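Structural protein VP1 (Trichodysplasia spinulosa-associated polyomavirus, PDB 4U60) probably forms the pentameric building block of the viral coat and binds sialylated glycans, here the oligosaccharide of the ganglioside GM1. Local coordinates at residues 23-28 / 71-76; 66-71 / 128-133; 90-95 / 133-138. All blocks are in the same frame, centred on the assembly; numbering follows the deposited sequence.

Interaction 1: residues 23-28 / 71-76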
loop_
_atom_site.group_PDB
_atom_site.type_symbol
_atom_site.label_atom_id
_atom_site.label_comp_id
_atom_site.label_asym_id
_atom_site.label_seq_id
_atom_site.Cartn_x
_atom_site.Cartn_y
_atom_site.Cartn_z
ATOM N N THR C 23 -25.106 -16.635 -22.214
ATOM C CA THR C 23 -24.631 -15.828 -23.308
ATOM C C THR C 23 -23.592 -14.874 -22.743
ATOM O O THR C 23 -23.528 -14.660 -21.541
ATOM C CB THR C 23 -25.775 -15.058 -24.013
ATOM O OG1 THR C 23 -25.329 -14.628 -25.307
ATOM C CG2 THR C 23 -26.254 -13.844 -23.204
ATOM N N THR C 24 -22.769 -14.321 -23.613
ATOM C CA THR C 24 -21.761 -13.373 -23.189
ATOM C C THR C 24 -21.879 -12.135 -24.046
ATOM O O THR C 24 -22.250 -12.208 -25.228
ATOM C CB THR C 24 -20.346 -13.946 -23.312
ATOM O OG1 THR C 24 -20.076 -14.220 -24.684
ATOM C CG2 THR C 24 -20.206 -15.231 -22.515
ATOM N N ILE C 25 -21.568 -10.998 -23.440
ATOM C CA ILE C 25 -21.564 -9.730 -24.130
ATOM C C ILE C 25 -20.168 -9.149 -23.956
ATOM O O ILE C 25 -19.658 -9.057 -22.836
ATOM C CB ILE C 25 -22.595 -8.758 -23.508
ATOM C CG1 ILE C 25 -24.019 -9.243 -23.791
ATOM C CG2 ILE C 25 -22.376 -7.319 -23.991
ATOM C CD1 ILE C 25 -24.407 -9.243 -25.251
ATOM N N GLU C 26 -19.573 -8.744 -25.061
ATOM C CA GLU C 26 -18.275 -8.122 -25.043
ATOM C C GLU C 26 -18.409 -6.739 -25.658
ATOM O O GLU C 26 -19.057 -6.560 -26.689
ATOM C CB GLU C 26 -17.326 -9.011 -25.840
ATOM C CG GLU C 26 -15.900 -8.568 -25.865
ATOM C CD GLU C 26 -15.045 -9.534 -26.663
ATOM O OE1 GLU C 26 -14.068 -10.060 -26.105
ATOM O OE2 GLU C 26 -15.344 -9.788 -27.848
ATOM N N LEU C 27 -17.816 -5.749 -25.014
ATOM C CA LEU C 27 -17.830 -4.392 -25.547
ATOM C C LEU C 27 -16.693 -3.598 -24.973
ATOM O O LEU C 27 -16.051 -4.017 -24.015
ATOM C CB LEU C 27 -19.141 -3.685 -25.223
ATOM C CG LEU C 27 -19.314 -3.265 -23.765
ATOM C CD1 LEU C 27 -20.128 -1.989 -23.608
ATOM C CD2 LEU C 27 -19.980 -4.399 -22.989
ATOM N N TYR C 28 -16.438 -2.445 -25.572
ATOM C CA TYR C 28 -15.556 -1.451 -24.969
ATOM C C TYR C 28 -16.270 -0.111 -24.997
ATOM O O TYR C 28 -17.190 0.114 -25.817
ATOM C CB TYR C 28 -14.189 -1.378 -25.695
ATOM C CG TYR C 28 -14.309 -0.935 -27.142
ATOM C CD1 TYR C 28 -14.297 0.417 -27.485
ATOM C CD2 TYR C 28 -14.498 -1.857 -28.153
ATOM C CE1 TYR C 28 -14.449 0.825 -28.809
ATOM C CE2 TYR C 28 -14.659 -1.464 -29.478
ATOM C CZ TYR C 28 -14.641 -0.112 -29.799
ATOM O OH TYR C 28 -14.804 0.262 -31.121
ATOM N N ALA C 71 -23.417 2.780 -22.099
ATOM C CA ALA C 71 -24.126 2.133 -23.207
ATOM C C ALA C 71 -25.197 1.213 -22.663
ATOM O O ALA C 71 -25.062 0.653 -21.557
ATOM C CB ALA C 71 -23.170 1.317 -24.071
ATOM N N ARG C 72 -26.271 1.079 -23.433
ATOM C CA ARG C 72 -27.263 0.049 -23.235
ATOM C C ARG C 72 -27.047 -0.960 -24.341
ATOM O O ARG C 72 -27.093 -0.603 -25.528
ATOM C CB ARG C 72 -28.677 0.608 -23.343
ATOM C CG ARG C 72 -29.754 -0.452 -23.231
ATOM C CD ARG C 72 -31.129 0.120 -23.564
ATOM N NE ARG C 72 -32.168 -0.873 -23.353
ATOM C CZ ARG C 72 -32.444 -1.862 -24.190
ATOM N NH1 ARG C 72 -31.770 -1.995 -25.333
ATOM N NH2 ARG C 72 -33.423 -2.718 -23.891
ATOM N N ILE C 73 -26.835 -2.214 -23.964
ATOM C CA ILE C 73 -26.663 -3.280 -24.946
ATOM C C ILE C 73 -27.946 -4.103 -25.029
ATOM O O ILE C 73 -28.479 -4.547 -24.019
ATOM C CB ILE C 73 -25.494 -4.224 -24.578
ATOM C CG1 ILE C 73 -24.187 -3.450 -24.374
ATOM C CG2 ILE C 73 -25.340 -5.320 -25.626
ATOM C CD1 ILE C 73 -23.704 -2.615 -25.521
ATOM N N ASN C 74 -28.418 -4.309 -26.252
ATOM C CA ASN C 74 -29.590 -5.128 -26.510
ATOM C C ASN C 74 -29.256 -6.586 -26.389
ATOM O O ASN C 74 -28.359 -7.069 -27.082
ATOM C CB ASN C 74 -30.089 -4.899 -27.930
ATOM C CG ASN C 74 -30.670 -3.532 -28.104
ATOM O OD1 ASN C 74 -31.620 -3.170 -27.402
ATOM N ND2 ASN C 74 -30.109 -2.753 -29.015
ATOM N N LEU C 75 -29.978 -7.287 -25.534
ATOM C CA LEU C 75 -29.782 -8.701 -25.334
ATOM C C LEU C 75 -30.785 -9.488 -26.167
ATOM O O LEU C 75 -31.814 -8.947 -26.601
ATOM C CB LEU C 75 -29.944 -9.056 -23.868
ATOM C CG LEU C 75 -28.988 -8.313 -22.927
ATOM C CD1 LEU C 75 -29.338 -8.628 -21.483
ATOM C CD2 LEU C 75 -27.535 -8.627 -23.225
ATOM N N PRO C 76 -30.503 -10.776 -26.381
ATOM C CA PRO C 76 -31.431 -11.584 -27.150
ATOM C C PRO C 76 -32.821 -11.597 -26.519
ATOM O O PRO C 76 -32.947 -11.794 -25.303
ATOM C CB PRO C 76 -30.804 -12.971 -27.088
ATOM C CG PRO C 76 -29.351 -12.709 -26.943
ATOM C CD PRO C 76 -29.285 -11.522 -26.034
#
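This contact belongs to the interior of the jelly-roll sandwich, where I25 and L27 of strand 12-29 meet I73 of strand 69-74 and L75 just past its end. These strands correspond to the first two of the fold, B and C, which lie in opposing sheets. No hydrogen bond joins them. The nearest CA atoms, those of I25 and I73, are 8.3 Å apart, so the link is made by side chains alone. Side chains alternate along both strands, and those of I25, L27 and I73 point inward.

I25 does most of the work. Its CG1 lies beside the backbone N and its CG2 is anti to that N (chi1 -69°), which gives the two branches different nearest partners. CG2 of I25 meets CG2 of I73 at 3.9 Å, and the two side chains lie alongside, pointing opposite ways. CG1 of I25 is 3.6 Å from CD2 of L75. CD1 of I25 touches both residues, at 3.8 Å from CD2 of L75 and 4.0 Å from CG2 of I73. L75 has already left the strand, and its CA-CB bond does not aim at I25. The end of its side chain swings in to make the contact. At the other end CD1 of L27 reaches CD1 of I73 at 4.1 Å, and the two side chains meet at a slant.

Each strand has its own backbone partner. I25 pairs with I271 and I73 with L242. L242 also packs against I25 and L75, and W90 packs against L75.

The chemistry is purely aliphatic: methyl and methylene groups of branched side chains fit together with no polar atom across the interface. Such a contact should depend on shape and exclusion of water and impose little direction on the partners.

Interaction 2: residues 66-71 / 128-133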
loop_
_atom_site.group_PDB
_atom_site.type_symbol
_atom_site.label_atom_id
_atom_site.label_comp_id
_atom_site.label_asym_id
_atom_site.label_seq_id
_atom_site.Cartn_x
_atom_site.Cartn_y
_atom_site.Cartn_z
ATOM N N PRO C 66 -14.780 16.143 -17.766
ATOM C CA PRO C 66 -15.069 14.738 -18.019
ATOM C C PRO C 66 -16.506 14.327 -17.698
ATOM O O PRO C 66 -17.104 14.851 -16.750
ATOM C CB PRO C 66 -14.086 14.020 -17.100
ATOM C CG PRO C 66 -12.939 14.966 -16.983
ATOM C CD PRO C 66 -13.540 16.329 -17.001
ATOM N N THR C 67 -17.029 13.378 -18.479
ATOM C CA THR C 67 -18.369 12.854 -18.286
ATOM C C THR C 67 -18.309 11.330 -18.233
ATOM O O THR C 67 -17.279 10.722 -18.567
ATOM C CB THR C 67 -19.325 13.292 -19.408
ATOM O OG1 THR C 67 -18.737 13.013 -20.679
ATOM C CG2 THR C 67 -19.619 14.777 -19.307
ATOM N N TYR C 68 -19.379 10.716 -17.767
ATOM C CA TYR C 68 -19.474 9.249 -17.773
ATOM C C TYR C 68 -19.631 8.690 -19.175
ATOM O O TYR C 68 -20.344 9.253 -20.034
ATOM C CB TYR C 68 -20.615 8.757 -16.894
ATOM C CG TYR C 68 -20.413 9.039 -15.419
ATOM C CD1 TYR C 68 -19.531 8.268 -14.679
ATOM C CD2 TYR C 68 -21.056 10.089 -14.785
ATOM C CE1 TYR C 68 -19.339 8.498 -13.328
ATOM C CE2 TYR C 68 -20.862 10.347 -13.443
ATOM C CZ TYR C 68 -19.979 9.553 -12.718
ATOM O OH TYR C 68 -19.763 9.794 -11.377
ATOM N N SER C 69 -18.944 7.575 -19.428
ATOM C CA SER C 69 -19.243 6.749 -20.573
ATOM C C SER C 69 -20.370 5.798 -20.207
ATOM O O SER C 69 -20.428 5.301 -19.090
ATOM C CB SER C 69 -18.022 5.931 -20.960
ATOM O OG SER C 69 -16.928 6.785 -21.282
ATOM N N THR C 70 -21.243 5.494 -21.156
ATOM C CA THR C 70 -22.308 4.542 -20.902
ATOM C C THR C 70 -22.886 3.988 -22.207
ATOM O O THR C 70 -22.835 4.621 -23.266
ATOM C CB THR C 70 -23.431 5.161 -20.036
ATOM O OG1 THR C 70 -24.272 4.128 -19.499
ATOM C CG2 THR C 70 -24.279 6.144 -20.829
ATOM N N ALA C 71 -23.417 2.780 -22.099
ATOM C CA ALA C 71 -24.126 2.133 -23.207
ATOM C C ALA C 71 -25.197 1.213 -22.663
ATOM O O ALA C 71 -25.062 0.653 -21.557
ATOM C CB ALA C 71 -23.170 1.317 -24.071
ATOM N N MET C 128 -4.314 13.327 -10.765
ATOM C CA MET C 128 -5.570 12.738 -10.359
ATOM C C MET C 128 -5.962 11.500 -11.176
ATOM O O MET C 128 -5.951 11.542 -12.413
ATOM C CB MET C 128 -6.656 13.801 -10.549
ATOM C CG MET C 128 -7.992 13.348 -10.068
ATOM S SD MET C 128 -9.314 14.383 -10.726
ATOM C CE MET C 128 -8.870 15.957 -10.053
ATOM N N ASN C 129 -6.324 10.418 -10.472
ATOM C CA ASN C 129 -6.896 9.228 -11.081
ATOM C C ASN C 129 -8.288 9.010 -10.545
ATOM O O ASN C 129 -8.537 9.202 -9.349
ATOM C CB ASN C 129 -6.042 7.978 -10.850
ATOM C CG ASN C 129 -5.041 7.746 -11.971
ATOM O OD1 ASN C 129 -5.154 6.767 -12.722
ATOM N ND2 ASN C 129 -4.113 8.691 -12.142
ATOM N N PHE C 130 -9.189 8.632 -11.438
ATOM C CA PHE C 130 -10.578 8.334 -11.079
ATOM C C PHE C 130 -11.012 7.179 -11.941
ATOM O O PHE C 130 -10.964 7.274 -13.167
ATOM C CB PHE C 130 -11.481 9.562 -11.252
ATOM C CG PHE C 130 -12.944 9.300 -11.018
ATOM C CD1 PHE C 130 -13.426 9.083 -9.739
ATOM C CD2 PHE C 130 -13.836 9.274 -12.074
ATOM C CE1 PHE C 130 -14.791 8.850 -9.537
ATOM C CE2 PHE C 130 -15.190 9.042 -11.870
ATOM C CZ PHE C 130 -15.657 8.828 -10.604
ATOM N N HIS C 131 -11.418 6.080 -11.311
ATOM C CA HIS C 131 -11.780 4.854 -12.014
ATOM C C HIS C 131 -13.038 4.291 -11.438
ATOM O O HIS C 131 -13.102 4.003 -10.244
ATOM C CB HIS C 131 -10.655 3.812 -11.931
ATOM C CG HIS C 131 -9.387 4.330 -12.498
ATOM N ND1 HIS C 131 -9.162 4.343 -13.851
ATOM C CD2 HIS C 131 -8.336 4.958 -11.934
ATOM C CE1 HIS C 131 -8.008 4.933 -14.100
ATOM N NE2 HIS C 131 -7.486 5.312 -12.951
ATOM N N MET C 132 -14.047 4.148 -12.292
ATOM C CA MET C 132 -15.238 3.481 -11.844
ATOM C C MET C 132 -15.890 2.742 -12.988
ATOM O O MET C 132 -15.695 3.049 -14.166
ATOM C CB MET C 132 -16.200 4.461 -11.188
ATOM C CG MET C 132 -16.859 5.412 -12.159
ATOM S SD MET C 132 -18.318 4.739 -13.003
ATOM C CE MET C 132 -19.551 4.585 -11.716
ATOM N N PHE C 133 -16.587 1.675 -12.629
ATOM C CA PHE C 133 -17.425 0.999 -13.611
ATOM C C PHE C 133 -18.671 0.489 -12.901
ATOM O O PHE C 133 -18.710 0.343 -11.678
ATOM C CB PHE C 133 -16.704 -0.127 -14.368
ATOM C CG PHE C 133 -16.412 -1.345 -13.542
ATOM C CD1 PHE C 133 -15.257 -1.419 -12.777
ATOM C CD2 PHE C 133 -17.288 -2.408 -13.532
ATOM C CE1 PHE C 133 -14.968 -2.538 -12.014
ATOM C CE2 PHE C 133 -16.998 -3.533 -12.751
ATOM C CZ PHE C 133 -15.841 -3.587 -11.999
#
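The backbones come closest at Y68 and M132, whose CA atoms are 9.3 Å apart, and no hydrogen bond joins the two segments. Strand 69-74 and strand 129-136 both pair with strand 241-254, so Y68 reaches across the strand between them.

The CA-CB bond of Y68 does not aim at the other segment. With CG beside the backbone N (chi1 -66°) the ring is turned toward strand 129-136, and the length of the side chain brings its end to M132 and F130. M132 approaches on the CD1-CE1 side of the ring. Its SD is 3.9 Å from CE1 of Y68 and 5.0 Å from the centre of that ring. The sulfur lies 71° off the ring normal, an oblique Met-aromatic contact, and the two side chains cross at about a right angle. M132 has two conformers, and the sulfur contact is described for one of them. The same CE1 of Y68 is also 4.4 Å from CE2 of F130. The hydroxyl of Y68 lies close to F130, with OH of Y68 4.3 Å from CZ of F130, but its hydrogen bond goes to the carbonyl of W191. A weak one reaches S103 of a neighbouring subunit.

The contact thus pairs a buried apolar cluster with a satisfied hydroxyl. Ring and sulfur offer dispersion, and F130 adds a second aromatic surface. The bond to W191 fixes where the phenol ends, so the polar tip of Y68 can sit among apolar neighbours.

Interaction 3: residues 90-95 / 133-138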
loop_
_atom_site.group_PDB
_atom_site.type_symbol
_atom_site.label_atom_id
_atom_site.label_comp_id
_atom_site.label_asym_id
_atom_site.label_seq_id
_atom_site.Cartn_x
_atom_site.Cartn_y
_atom_site.Cartn_z
ATOM N N TRP C 90 -32.473 -12.076 -18.487
ATOM C CA TRP C 90 -31.020 -12.270 -18.445
ATOM C C TRP C 90 -30.516 -11.743 -17.120
ATOM O O TRP C 90 -30.858 -10.634 -16.710
ATOM C CB TRP C 90 -30.313 -11.544 -19.588
ATOM C CG TRP C 90 -30.551 -12.176 -20.916
ATOM C CD1 TRP C 90 -31.309 -11.690 -21.935
ATOM C CD2 TRP C 90 -30.042 -13.439 -21.360
ATOM N NE1 TRP C 90 -31.297 -12.574 -23.003
ATOM C CE2 TRP C 90 -30.521 -13.650 -22.665
ATOM C CE3 TRP C 90 -29.206 -14.402 -20.780
ATOM C CZ2 TRP C 90 -30.195 -14.795 -23.411
ATOM C CZ3 TRP C 90 -28.882 -15.528 -21.514
ATOM C CH2 TRP C 90 -29.382 -15.721 -22.815
ATOM N N GLU C 91 -29.708 -12.558 -16.447
ATOM C CA GLU C 91 -29.107 -12.194 -15.168
ATOM C C GLU C 91 -27.601 -12.088 -15.387
ATOM O O GLU C 91 -26.992 -13.030 -15.858
ATOM C CB GLU C 91 -29.401 -13.303 -14.172
ATOM C CG GLU C 91 -28.820 -13.116 -12.786
ATOM C CD GLU C 91 -29.040 -14.326 -11.907
ATOM O OE1 GLU C 91 -29.612 -15.332 -12.390
ATOM O OE2 GLU C 91 -28.646 -14.275 -10.718
ATOM N N ALA C 92 -27.024 -10.931 -15.066
ATOM C CA ALA C 92 -25.583 -10.726 -15.205
ATOM C C ALA C 92 -24.876 -11.396 -14.026
ATOM O O ALA C 92 -25.115 -11.057 -12.891
ATOM C CB ALA C 92 -25.265 -9.241 -15.239
ATOM N N VAL C 93 -24.016 -12.364 -14.328
ATOM C CA VAL C 93 -23.394 -13.217 -13.317
ATOM C C VAL C 93 -22.009 -12.685 -12.917
ATOM O O VAL C 93 -21.654 -12.701 -11.753
ATOM C CB VAL C 93 -23.203 -14.640 -13.866
ATOM C CG1 VAL C 93 -22.487 -15.526 -12.854
ATOM C CG2 VAL C 93 -24.542 -15.255 -14.266
ATOM N N SER C 94 -21.254 -12.234 -13.901
ATOM C CA SER C 94 -19.871 -11.811 -13.681
ATOM C C SER C 94 -19.393 -10.945 -14.816
ATOM O O SER C 94 -19.952 -10.976 -15.918
ATOM C CB SER C 94 -18.959 -13.051 -13.558
ATOM O OG SER C 94 -18.965 -13.836 -14.743
ATOM N N VAL C 95 -18.316 -10.200 -14.548
ATOM C CA VAL C 95 -17.688 -9.361 -15.566
ATOM C C VAL C 95 -16.176 -9.455 -15.435
ATOM O O VAL C 95 -15.649 -9.460 -14.317
ATOM C CB VAL C 95 -18.149 -7.893 -15.489
ATOM C CG1 VAL C 95 -17.879 -7.283 -14.109
ATOM C CG2 VAL C 95 -17.509 -7.068 -16.599
ATOM N N PHE C 133 -16.587 1.675 -12.629
ATOM C CA PHE C 133 -17.425 0.999 -13.611
ATOM C C PHE C 133 -18.671 0.489 -12.901
ATOM O O PHE C 133 -18.710 0.343 -11.678
ATOM C CB PHE C 133 -16.704 -0.127 -14.368
ATOM C CG PHE C 133 -16.412 -1.345 -13.542
ATOM C CD1 PHE C 133 -15.257 -1.419 -12.777
ATOM C CD2 PHE C 133 -17.288 -2.408 -13.532
ATOM C CE1 PHE C 133 -14.968 -2.538 -12.014
ATOM C CE2 PHE C 133 -16.998 -3.533 -12.751
ATOM C CZ PHE C 133 -15.841 -3.587 -11.999
ATOM N N ALA C 134 -19.709 0.278 -13.697
ATOM C CA ALA C 134 -20.968 -0.223 -13.200
ATOM C C ALA C 134 -21.590 -1.116 -14.260
ATOM O O ALA C 134 -21.476 -0.852 -15.472
ATOM C CB ALA C 134 -21.895 0.917 -12.857
ATOM N N VAL C 135 -22.188 -2.201 -13.803
ATOM C CA VAL C 135 -22.953 -3.120 -14.660
ATOM C C VAL C 135 -24.302 -3.335 -13.991
ATOM O O VAL C 135 -24.372 -3.670 -12.808
ATOM C CB VAL C 135 -22.235 -4.472 -14.855
ATOM C CG1 VAL C 135 -23.036 -5.399 -15.783
ATOM C CG2 VAL C 135 -20.831 -4.275 -15.404
ATOM N N GLY C 136 -25.378 -3.131 -14.747
ATOM C CA GLY C 136 -26.719 -3.303 -14.203
ATOM C C GLY C 136 -27.765 -3.636 -15.234
ATOM O O GLY C 136 -27.505 -3.684 -16.434
ATOM N N GLY C 137 -28.961 -3.891 -14.724
ATOM C CA GLY C 137 -30.092 -4.265 -15.552
ATOM C C GLY C 137 -31.015 -3.112 -15.871
ATOM O O GLY C 137 -32.130 -3.321 -16.350
ATOM N N GLU C 138 -30.561 -1.904 -15.596
ATOM C CA GLU C 138 -31.329 -0.683 -15.837
ATOM C C GLU C 138 -30.315 0.461 -15.702
ATOM O O GLU C 138 -29.202 0.222 -15.272
ATOM C CB GLU C 138 -32.462 -0.569 -14.828
ATOM C CG GLU C 138 -32.015 -0.538 -13.382
ATOM C CD GLU C 138 -33.198 -0.677 -12.469
ATOM O OE1 GLU C 138 -33.706 0.367 -12.024
ATOM O OE2 GLU C 138 -33.654 -1.816 -12.218
#
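Apolar packing makes up the whole of the direct contact between A92 and V95 on strand 90-95 and F133 and V135 on strand 133-136. The two strands run at 145° to each other and come within 8.6 Å, with no hydrogen bond between them. V95 carries most of it. Its CG1 sits 4.1 Å from CE2 of F133 and 4.4 Å from CG2 of V135. That methyl lies between the backbone N and the carbonyl carbon of V95 (chi1 57°), which points it at the opposing strand, where it touches both residues. The approach to the F133 ring is oblique, and the V95 and F133 side chains pass one another while heading in contrary directions. A92 adds a looser touch, its CB 4.5 Å from CG1 of V135.

Aromatic packing continues beyond the two segments: the F133 ring is also stacked with Y204.

Backbone pairing explains the spacing on the first strand. Opposite L272 of strand 260-279 stand two residues, V93 and S94, a classic beta bulge. The extra residue shifts the alternation of side chains. A92 and V95, three positions apart, therefore both point inward, while S94 points away.

Charged groups stay outside the contact, E91 in salt bridges with R274 and R276.

Strand 86-99 pairs with strand 260-279, and strand 129-136 pairs with strands 201-208 and 241-254. They match strands D and E of the viral jelly roll, each in its own sheet. Aliphatic and aromatic side chains meeting across the sandwich, without backbone bonds, are what such a two-sheet fold is built on.

From the N terminus, interaction 1 opens first and brings 71-76 back to 23-28. The loop it closes carries the glycan-pocket residues T50 to T61. Interaction 2 opens inside that loop, at 66-71, and closes at 128-133, so the two cross and share A71. Interaction 3 starts at 90-95, after interaction 1 has closed, and ends at 133-138. It crosses interaction 2, with F133 in common. The loops of interactions 2 and 3 both contain the second glycan site, H109 to K119. Interactions 1 and 3 lie side by side, joined by W90 against T23, L75 and P76. Both span the sandwich, whereas interaction 2 links two strands flanking strand 241-254.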